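Local coordinates for protein Trypsin/factor XIIA inhibitor (Zea mays, PDB 1BEA) that inhibits mammalian trypsin and, specifically, activated Hageman factor (factor XIIa), as a monomeric member of the cereal trypsin/alpha-amylase inhibitor family, at residues A[12-17]-A[58-63]. Numbering follows the deposited sequence.
Sequences IPHNPL and TALSIL
Ile-12, Pro-16 and Leu-17 meet one face of helix 56-65 mainly through apolar side chains, and two of them converge on the small methyl of Ala-59. Ile-12 CD1, 4.0 Å from Ala-59 CB, and Leu-17 CD1, 4.1 Å from the same CB, flank it from nearly opposite sides. Alanine suits this place because a short side chain lets both loop residues approach the helix backbone: Ile-12 CD1 lies 3.6 Å from Ala-59 N. Isoleucine is long enough to span the gap, its extended chain (chi2 173°) carrying the methyl to Thr-58 CG2 at 3.8 Å and to the terminal methyl of Ile-62. Thr-58 turns its methyl, not its hydroxyl, to Ile-12.

The ring of Pro-16 and the side chain of Ile-62 cross at about a right angle, proline CG meeting the branch methyl CG2 at 3.7 Å; the rigid ring gives the beta-branch a fixed apolar surface. Leucine reaches farther: Leu-17 CD1, resting on Ala-59, also touches Leu-60 CD2 at 3.9 Å, although the CB of Leu-60 points away from the loop.

The loop backbone is touched as well: Leu-63 has CG anti to its backbone N (chi1 173°), and its CD1 packs near the carbonyl oxygens of Pro-16 and Leu-17. Beyond this apolar face, Asn-15 N is hydrogen-bonded to Glu-77 OE2.

Leu-17 is the N-cap residue of helix 18-29, so the contact sets that helix's start against helix 56-65; Leu-63 also touches Cys-20 and Arg-21 there, while Ile-51, from the loop between helices 37-49 and 56-65, packs on both Leu-17 and Ala-59.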
loop_
_atom_site.group_PDB
_atom_site.type_symbol
_atom_site.label_atom_id
_atom_site.label_comp_id
_atom_site.label_asym_id
_atom_site.label_seq_id
_atom_site.Cartn_x
_atom_site.Cartn_y
_atom_site.Cartn_z
ATOM N N ILE A 12 -10.968 2.829 -5.347
ATOM C CA ILE A 12 -10.082 2.215 -4.362
ATOM C C ILE A 12 -10.943 1.933 -3.154
ATOM O O ILE A 12 -11.780 2.748 -2.792
ATOM C CB ILE A 12 -8.926 3.196 -3.971
ATOM C CG1 ILE A 12 -8.009 3.368 -5.177
ATOM C CG2 ILE A 12 -8.165 2.703 -2.682
ATOM C CD1 ILE A 12 -6.942 4.436 -4.992
ATOM N N PRO A 13 -10.786 0.757 -2.544
ATOM C CA PRO A 13 -11.538 0.336 -1.354
ATOM C C PRO A 13 -11.253 1.268 -0.205
ATOM O O PRO A 13 -10.244 1.955 -0.197
ATOM C CB PRO A 13 -10.999 -1.055 -1.047
ATOM C CG PRO A 13 -10.407 -1.508 -2.330
ATOM C CD PRO A 13 -9.877 -0.286 -3.010
ATOM N N HIS A 14 -12.153 1.320 0.769
ATOM C CA HIS A 14 -11.887 2.166 1.900
ATOM C C HIS A 14 -10.829 1.359 2.628
ATOM O O HIS A 14 -10.794 0.145 2.485
ATOM C CB HIS A 14 -13.134 2.321 2.760
ATOM C CG HIS A 14 -13.832 3.630 2.539
ATOM N ND1 HIS A 14 -15.054 3.723 1.914
ATOM C CD2 HIS A 14 -13.435 4.901 2.788
ATOM C CE1 HIS A 14 -15.379 4.998 1.770
ATOM N NE2 HIS A 14 -14.416 5.734 2.296
ATOM N N ASN A 15 -9.932 2.028 3.352
ATOM C CA ASN A 15 -8.887 1.322 4.080
ATOM C C ASN A 15 -8.322 0.272 3.144
ATOM O O ASN A 15 -8.514 -0.927 3.297
ATOM C CB ASN A 15 -9.502 0.743 5.346
ATOM C CG ASN A 15 -9.721 1.830 6.387
ATOM O OD1 ASN A 15 -8.822 2.676 6.599
ATOM N ND2 ASN A 15 -10.901 1.848 7.020
ATOM N N PRO A 16 -7.586 0.737 2.159
ATOM C CA PRO A 16 -6.997 -0.142 1.164
ATOM C C PRO A 16 -5.752 -0.917 1.535
ATOM O O PRO A 16 -4.976 -0.514 2.398
ATOM C CB PRO A 16 -6.718 0.813 0.013
ATOM C CG PRO A 16 -6.317 2.055 0.674
ATOM C CD PRO A 16 -7.204 2.144 1.929
ATOM N N LEU A 17 -5.568 -2.023 0.821
ATOM C CA LEU A 17 -4.409 -2.882 0.939
ATOM C C LEU A 17 -4.063 -3.249 2.401
ATOM O O LEU A 17 -2.909 -3.162 2.810
ATOM C CB LEU A 17 -3.220 -2.183 0.224
ATOM C CG LEU A 17 -3.437 -1.483 -1.143
ATOM C CD1 LEU A 17 -2.128 -0.782 -1.599
ATOM C CD2 LEU A 17 -3.838 -2.485 -2.172
ATOM N N THR A 58 -1.851 5.268 -6.703
ATOM C CA THR A 58 -2.583 6.078 -5.769
ATOM C C THR A 58 -2.916 5.237 -4.532
ATOM O O THR A 58 -2.776 5.692 -3.404
ATOM C CB THR A 58 -3.837 6.586 -6.459
ATOM O OG1 THR A 58 -3.442 7.382 -7.582
ATOM C CG2 THR A 58 -4.671 7.459 -5.541
ATOM N N ALA A 59 -3.355 4.004 -4.743
ATOM C CA ALA A 59 -3.681 3.140 -3.625
ATOM C C ALA A 59 -2.414 3.051 -2.749
ATOM O O ALA A 59 -2.485 3.258 -1.547
ATOM C CB ALA A 59 -4.043 1.818 -4.151
ATOM N N LEU A 60 -1.266 2.759 -3.370
ATOM C CA LEU A 60 0.019 2.668 -2.671
ATOM C C LEU A 60 0.265 3.934 -1.871
ATOM O O LEU A 60 0.621 3.929 -0.666
ATOM C CB LEU A 60 1.152 2.545 -3.682
ATOM C CG LEU A 60 1.563 1.153 -4.078
ATOM C CD1 LEU A 60 3.011 1.119 -4.594
ATOM C CD2 LEU A 60 1.391 0.290 -2.863
ATOM N N SER A 61 0.087 5.054 -2.544
ATOM C CA SER A 61 0.275 6.320 -1.879
ATOM C C SER A 61 -0.679 6.505 -0.672
ATOM O O SER A 61 -0.308 7.008 0.388
ATOM C CB SER A 61 0.086 7.420 -2.888
ATOM O OG SER A 61 0.253 8.677 -2.273
ATOM N N ILE A 62 -1.922 6.102 -0.813
ATOM C CA ILE A 62 -2.827 6.265 0.310
ATOM C C ILE A 62 -2.323 5.383 1.445
ATOM O O ILE A 62 -2.297 5.775 2.592
ATOM C CB ILE A 62 -4.235 5.889 -0.134
ATOM C CG1 ILE A 62 -4.763 7.036 -1.006
ATOM C CG2 ILE A 62 -5.135 5.574 1.096
ATOM C CD1 ILE A 62 -6.113 6.814 -1.664
ATOM N N LEU A 63 -1.876 4.190 1.114
ATOM C CA LEU A 63 -1.383 3.326 2.144
ATOM C C LEU A 63 -0.147 3.926 2.788
ATOM O O LEU A 63 -0.035 3.905 4.013
ATOM C CB LEU A 63 -1.076 1.927 1.580
ATOM C CG LEU A 63 -0.391 1.015 2.602
ATOM C CD1 LEU A 63 -1.503 0.467 3.543
ATOM C CD2 LEU A 63 0.433 -0.136 1.941
#